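Local coordinates for protein carboxypeptidase D (Drosophila melanogaster, PDB 3MN8) that removes C-terminal arginine or lysine residues from peptides and proteins, using a catalytic zinc ion, and so helps process growth factors, peptide hormones and neuropeptides, at residues A[210-215]-A[329-334]; A[223-228]-A[243-248]. One frame throughout, in Å; residues are numbered along the deposited sequence.

Interaction 1: A[210-215]-A[329-334]; sequences FVLSAN and LQLLRQ
Leu212 meets Leu331 where strand 212-215 packs against helix 329-333, and this pair carries most of the contact. The Leu212 side chain points toward the helix. With CG anti to the backbone N (chi1 167°), it spends its CD2 branch on the helix: Leu212 CD2 lies 3.5 Å from Leu331 CD2 and also borders the carbonyl oxygen of Leu331. That oxygen keeps a proper polar partner, for Leu331 O accepts a 2.8 Å backbone bond from Gln334 N. The same methyl also reaches, roughly at right angles to its approach to Leu331 CD2, the start of the Gln334 side chain, Leu212 CD2 to Gln334 CB being 4.0 Å; beyond CB the glutamine turns away, and its OE1 is hydrogen-bonded to Gln250. A serine in place of Leu212 would probably leave Leu331 CD2 and Gln334 CB without their apolar neighbour and open a gap between helix and sheet. Ser213, next along, points away from the helix, and its OG is hydrogen-bonded to Glu301, as suits a polar residue on the other side of a buried strand. Ala214 faces the helix again. Its lone methyl leaves room for the second branch of Leu331, with Ala214 CB 4.2 Å from Leu331 CD1, so a single leucine spans two strand positions; Tyr96 and Ile304, on the strands to either side, touch both side chains. Asn215 then directs OD1 to NE2 of the zinc ligand His217, a second-shell bond. The axes of strand 212-215 and helix 329-333 approach to 9.4 Å and run roughly antiparallel, at 147°. A helix that sets one leucine, Leu331, over the alternate residues Leu212 and Ala214 of a central strand is part of the layered α/β packing of the M14 carboxypeptidase catalytic domain.

Interaction 2: A[223-228]-A[243-248]; sequences ASYPYD and PDDRVF. With GEM ((2-guanidinoethylmercapto)succinic acid), chain G.
Phe248 N donates a 2.9 Å backbone bond to Asp244 O, closing the first turn of the helix whose Phe248 ring meets Pro226. Pro226 lays CD over one face of the Phe248 ring, 3.7 Å from its centroid and 21° off the normal, a CH-pi contact that suits a rigid, flat-sided proline. The course of the strand sets Tyr225 CB 3.9 Å from Phe248 CD1. Tyr225 has CG between its backbone N and carbonyl carbon (chi1 51°), which swings the ring toward Asp245. Ring atom CE2 of Tyr225 lies 3.3 Å from Asp245 OD1, which comes in obliquely, the ring and carboxylate planes 48° apart. The other oxygen of Asp245 is salt-bridged to Lys249. Tyr227, joined to Pro226 by a cis peptide bond, extends its OH to 3.7 Å from Pro243 CD. Beyond these contacts, Asp228 OD1 comes within 2.9 Å of N4 in the guanidinium of the bound inhibitor GEM. That nitrogen sits over the flat face of the carboxylate rather than in its plane. Apolar packing thus joins helix to strand, while Asp228 turns its negative charge to the pocket; this is consistent with an enzyme that selects C-terminal arginine and lysine, whose basic ends the guanidinium of GEM resembles.

Following the chain from its N terminus, the strand 212-217 comes first and opens the long loop that interaction 1 closes only at the end of helix 317-333, more than a hundred residues later. The next strand, 222-225, begins interaction 2, whose short loop is closed by the first turn of helix 245-257; this smaller loop lies wholly within the larger one, and the two do not cross. Both strands belong to the eight-stranded sheet, with strand 300-305 between them. Helix 245-257 links the two contacts, since its start packs in interaction 2 while Tyr255, near its end, touches Leu331 of interaction 1. Their centres are 13 Å apart.

Interaction 1: A[210-215]-A[329-334]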
loop_
_atom_site.group_PDB
_atom_site.type_symbol
_atom_site.label_atom_id
_atom_site.label_comp_id
_atom_site.label_asym_id
_atom_site.label_seq_id
_atom_site.Cartn_x
_atom_site.Cartn_y
_atom_site.Cartn_z
ATOM N N PHE A 210 -4.390 8.059 3.312
ATOM C CA PHE A 210 -3.276 7.145 3.121
ATOM C C PHE A 210 -2.180 7.753 2.268
ATOM O O PHE A 210 -2.445 8.398 1.261
ATOM C CB PHE A 210 -3.757 5.827 2.535
ATOM C CG PHE A 210 -4.525 5.005 3.509
ATOM C CD1 PHE A 210 -5.903 4.893 3.412
ATOM C CD2 PHE A 210 -3.878 4.386 4.557
ATOM C CE1 PHE A 210 -6.617 4.145 4.319
ATOM C CE2 PHE A 210 -4.589 3.638 5.469
ATOM C CZ PHE A 210 -5.962 3.519 5.351
ATOM N N VAL A 211 -0.945 7.542 2.691
ATOM C CA VAL A 211 0.200 8.185 2.069
ATOM C C VAL A 211 0.879 7.250 1.080
ATOM O O VAL A 211 1.248 7.653 -0.017
ATOM C CB VAL A 211 1.239 8.639 3.127
ATOM C CG1 VAL A 211 2.543 9.043 2.456
ATOM C CG2 VAL A 211 0.680 9.783 3.999
ATOM N N LEU A 212 1.028 5.996 1.480
ATOM C CA LEU A 212 1.723 4.988 0.689
ATOM C C LEU A 212 1.004 3.653 0.863
ATOM O O LEU A 212 0.340 3.438 1.872
ATOM C CB LEU A 212 3.181 4.882 1.162
ATOM C CG LEU A 212 4.082 3.714 0.733
ATOM C CD1 LEU A 212 4.097 3.568 -0.769
ATOM C CD2 LEU A 212 5.505 3.923 1.261
ATOM N N SER A 213 1.149 2.753 -0.105
ATOM C CA SER A 213 0.442 1.474 -0.074
ATOM C C SER A 213 1.031 0.454 -1.043
ATOM O O SER A 213 1.692 0.797 -2.017
ATOM C CB SER A 213 -1.035 1.693 -0.419
ATOM O OG SER A 213 -1.703 0.455 -0.564
ATOM N N ALA A 214 0.772 -0.814 -0.781
ATOM C CA ALA A 214 1.199 -1.856 -1.697
ATOM C C ALA A 214 0.184 -2.973 -1.657
ATOM O O ALA A 214 -0.373 -3.246 -0.597
ATOM C CB ALA A 214 2.563 -2.370 -1.306
ATOM N N ASN A 215 -0.090 -3.595 -2.806
ATOM C CA ASN A 215 -0.862 -4.834 -2.796
ATOM C C ASN A 215 -0.158 -6.002 -3.522
ATOM O O ASN A 215 0.538 -5.818 -4.532
ATOM C CB ASN A 215 -2.353 -4.638 -3.166
ATOM C CG ASN A 215 -2.586 -4.485 -4.643
ATOM O OD1 ASN A 215 -3.182 -5.360 -5.268
ATOM N ND2 ASN A 215 -2.138 -3.367 -5.216
ATOM N N LEU A 329 9.954 -3.766 5.087
ATOM C CA LEU A 329 10.310 -2.731 6.043
ATOM C C LEU A 329 10.780 -1.464 5.327
ATOM O O LEU A 329 10.285 -0.366 5.586
ATOM C CB LEU A 329 11.407 -3.240 6.978
ATOM C CG LEU A 329 10.995 -4.061 8.204
ATOM C CD1 LEU A 329 9.469 -4.235 8.305
ATOM C CD2 LEU A 329 11.751 -5.409 8.231
ATOM N N GLN A 330 11.739 -1.627 4.425
ATOM C CA GLN A 330 12.313 -0.496 3.712
ATOM C C GLN A 330 11.279 0.275 2.893
ATOM O O GLN A 330 11.336 1.499 2.818
ATOM C CB GLN A 330 13.478 -0.956 2.835
ATOM C CG GLN A 330 14.675 -1.394 3.636
ATOM C CD GLN A 330 15.132 -0.315 4.598
ATOM O OE1 GLN A 330 15.672 0.707 4.186
ATOM N NE2 GLN A 330 14.919 -0.539 5.889
ATOM N N LEU A 331 10.340 -0.438 2.279
ATOM C CA LEU A 331 9.274 0.208 1.515
ATOM C C LEU A 331 8.450 1.051 2.467
ATOM O O LEU A 331 8.130 2.201 2.180
ATOM C CB LEU A 331 8.384 -0.827 0.830
ATOM C CG LEU A 331 7.310 -0.309 -0.132
ATOM C CD1 LEU A 331 6.590 -1.466 -0.794
ATOM C CD2 LEU A 331 6.298 0.558 0.585
ATOM N N LEU A 332 8.112 0.478 3.611
ATOM C CA LEU A 332 7.320 1.217 4.582
ATOM C C LEU A 332 8.011 2.519 4.917
ATOM O O LEU A 332 7.371 3.562 4.951
ATOM C CB LEU A 332 7.060 0.389 5.843
ATOM C CG LEU A 332 6.037 -0.738 5.615
ATOM C CD1 LEU A 332 5.964 -1.703 6.783
ATOM C CD2 LEU A 332 4.666 -0.171 5.304
ATOM N N ARG A 333 9.323 2.468 5.127
ATOM C CA ARG A 333 10.085 3.674 5.492
ATOM C C ARG A 333 10.132 4.719 4.380
ATOM O O ARG A 333 10.523 5.864 4.610
ATOM C CB ARG A 333 11.493 3.317 5.971
ATOM C CG ARG A 333 11.481 2.225 7.029
ATOM C CD ARG A 333 12.710 2.227 7.925
ATOM N NE ARG A 333 12.622 3.234 8.967
ATOM C CZ ARG A 333 12.649 3.029 10.285
ATOM N NH1 ARG A 333 12.560 4.083 11.074
ATOM N NH2 ARG A 333 12.769 1.818 10.824
ATOM N N GLN A 334 9.711 4.328 3.181
ATOM C CA GLN A 334 9.584 5.260 2.066
ATOM C C GLN A 334 8.382 6.201 2.255
ATOM O O GLN A 334 8.285 7.246 1.610
ATOM C CB GLN A 334 9.468 4.497 0.748
ATOM C CG GLN A 334 10.775 3.891 0.236
ATOM C CD GLN A 334 11.745 4.956 -0.265
ATOM O OE1 GLN A 334 11.490 5.628 -1.265
ATOM N NE2 GLN A 334 12.857 5.111 0.431
#

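Interaction 2: A[223-228]-A[243-248]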
loop_
_atom_site.group_PDB
_atom_site.type_symbol
_atom_site.label_atom_id
_atom_site.label_comp_id
_atom_site.label_asym_id
_atom_site.label_seq_id
_atom_site.Cartn_x
_atom_site.Cartn_y
_atom_site.Cartn_z
ATOM N N ALA A 223 8.255 -5.746 -9.151
ATOM C CA ALA A 223 7.658 -4.583 -8.529
ATOM C C ALA A 223 7.047 -3.680 -9.613
ATOM O O ALA A 223 7.773 -3.071 -10.420
ATOM C CB ALA A 223 8.710 -3.839 -7.719
ATOM N N SER A 224 5.712 -3.616 -9.616
ATOM C CA SER A 224 4.936 -2.936 -10.653
ATOM C C SER A 224 4.254 -1.690 -10.113
ATOM O O SER A 224 3.743 -1.685 -8.995
ATOM C CB SER A 224 3.870 -3.886 -11.216
ATOM O OG SER A 224 3.123 -3.298 -12.274
ATOM N N TYR A 225 4.216 -0.640 -10.924
ATOM C CA TYR A 225 3.694 0.655 -10.495
ATOM C C TYR A 225 2.837 1.237 -11.596
ATOM O O TYR A 225 2.915 0.783 -12.742
ATOM C CB TYR A 225 4.856 1.610 -10.196
ATOM C CG TYR A 225 5.882 1.695 -11.309
ATOM C CD1 TYR A 225 6.895 0.751 -11.424
ATOM C CD2 TYR A 225 5.839 2.715 -12.236
ATOM C CE1 TYR A 225 7.838 0.825 -12.436
ATOM C CE2 TYR A 225 6.777 2.800 -13.252
ATOM C CZ TYR A 225 7.776 1.853 -13.346
ATOM O OH TYR A 225 8.713 1.932 -14.357
ATOM N N PRO A 226 2.024 2.248 -11.261
ATOM C CA PRO A 226 1.119 2.957 -12.184
ATOM C C PRO A 226 1.818 3.594 -13.405
ATOM O O PRO A 226 3.028 3.874 -13.377
ATOM C CB PRO A 226 0.506 4.055 -11.299
ATOM C CG PRO A 226 0.621 3.531 -9.903
ATOM C CD PRO A 226 1.887 2.715 -9.871
ATOM N N TYR A 227 1.067 3.810 -14.482
ATOM C CA TYR A 227 -0.312 3.375 -14.594
ATOM C C TYR A 227 -0.359 1.970 -15.189
ATOM O O TYR A 227 0.616 1.509 -15.806
ATOM C CB TYR A 227 -1.089 4.316 -15.517
ATOM C CG TYR A 227 -1.346 5.705 -14.990
ATOM C CD1 TYR A 227 -2.178 5.914 -13.890
ATOM C CD2 TYR A 227 -0.798 6.814 -15.626
ATOM C CE1 TYR A 227 -2.437 7.184 -13.427
ATOM C CE2 TYR A 227 -1.045 8.086 -15.165
ATOM C CZ TYR A 227 -1.865 8.263 -14.063
ATOM O OH TYR A 227 -2.114 9.527 -13.597
ATOM N N ASP A 228 -1.504 1.308 -15.017
ATOM C CA ASP A 228 -1.733 -0.049 -15.522
ATOM C C ASP A 228 -2.415 -0.002 -16.884
ATOM O O ASP A 228 -2.534 -1.019 -17.567
ATOM C CB ASP A 228 -2.601 -0.852 -14.540
ATOM C CG ASP A 228 -1.797 -1.438 -13.369
ATOM O OD1 ASP A 228 -0.549 -1.454 -13.448
ATOM O OD2 ASP A 228 -2.414 -1.897 -12.373
ATOM N N PRO A 243 2.628 11.106 -13.408
ATOM C CA PRO A 243 3.347 12.350 -13.123
ATOM C C PRO A 243 4.417 12.102 -12.062
ATOM O O PRO A 243 5.463 12.730 -12.073
ATOM C CB PRO A 243 2.253 13.274 -12.565
ATOM C CG PRO A 243 0.979 12.724 -13.089
ATOM C CD PRO A 243 1.173 11.239 -13.235
ATOM N N ASP A 244 4.140 11.183 -11.148
ATOM C CA ASP A 244 5.055 10.888 -10.062
ATOM C C ASP A 244 5.939 9.690 -10.363
ATOM O O ASP A 244 6.273 8.914 -9.471
ATOM C CB ASP A 244 4.274 10.675 -8.762
ATOM C CG ASP A 244 4.016 11.983 -8.016
ATOM O OD1 ASP A 244 4.983 12.516 -7.426
ATOM O OD2 ASP A 244 2.866 12.486 -8.027
ATOM N N ASP A 245 6.348 9.561 -11.616
ATOM C CA ASP A 245 7.105 8.387 -12.023
ATOM C C ASP A 245 8.416 8.187 -11.271
ATOM O O ASP A 245 8.745 7.067 -10.889
ATOM C CB ASP A 245 7.390 8.390 -13.519
ATOM C CG ASP A 245 7.769 7.024 -14.010
ATOM O OD1 ASP A 245 6.965 6.088 -13.803
ATOM O OD2 ASP A 245 8.866 6.881 -14.574
ATOM N N ARG A 246 9.176 9.262 -11.096
ATOM C CA ARG A 246 10.425 9.166 -10.357
ATOM C C ARG A 246 10.183 8.489 -9.006
ATOM O O ARG A 246 10.798 7.474 -8.688
ATOM C CB ARG A 246 11.037 10.547 -10.145
ATOM C CG ARG A 246 11.239 11.333 -11.409
ATOM C CD ARG A 246 11.551 12.789 -11.090
ATOM N NE ARG A 246 12.984 13.078 -11.111
ATOM C CZ ARG A 246 13.519 14.222 -10.696
ATOM N NH1 ARG A 246 12.743 15.189 -10.217
ATOM N NH2 ARG A 246 14.830 14.401 -10.751
ATOM N N VAL A 247 9.279 9.052 -8.212
ATOM C CA VAL A 247 8.995 8.498 -6.898
ATOM C C VAL A 247 8.545 7.048 -7.016
ATOM O O VAL A 247 8.966 6.175 -6.243
ATOM C CB VAL A 247 7.918 9.306 -6.153
ATOM C CG1 VAL A 247 7.412 8.525 -4.961
ATOM C CG2 VAL A 247 8.480 10.646 -5.711
ATOM N N PHE A 248 7.692 6.793 -7.996
ATOM C CA PHE A 248 7.172 5.449 -8.164
ATOM C C PHE A 248 8.299 4.476 -8.428
ATOM O O PHE A 248 8.369 3.423 -7.797
ATOM C CB PHE A 248 6.081 5.392 -9.237
ATOM C CG PHE A 248 4.703 5.511 -8.666
ATOM C CD1 PHE A 248 4.247 4.577 -7.754
ATOM C CD2 PHE A 248 3.885 6.564 -9.001
ATOM C CE1 PHE A 248 2.992 4.678 -7.207
ATOM C CE2 PHE A 248 2.627 6.675 -8.452
ATOM C CZ PHE A 248 2.178 5.724 -7.553
HETATM C C8 GEM G . -2.059 -8.453 -12.723
HETATM S S7 GEM G . -1.847 -7.070 -11.636
HETATM C C6 GEM G . -0.132 -6.717 -11.892
HETATM C C5 GEM G . 0.243 -6.515 -13.359
HETATM N N3 GEM G . -0.358 -5.265 -13.796
HETATM C C1 GEM G . -0.423 -4.802 -15.040
HETATM N N4 GEM G . -1.006 -3.637 -15.292
HETATM N N2 GEM G . 0.092 -5.507 -16.042
HETATM C C9 GEM G . -3.537 -8.726 -12.814
HETATM O O14 GEM G . -4.306 -8.062 -12.084
HETATM O O15 GEM G . -3.946 -9.593 -13.615
HETATM C C10 GEM G . -1.269 -9.697 -12.284
HETATM C C11 GEM G . -1.723 -10.386 -11.003
HETATM O O12 GEM G . -0.843 -10.655 -10.150
HETATM O O13 GEM G . -2.933 -10.696 -10.852
#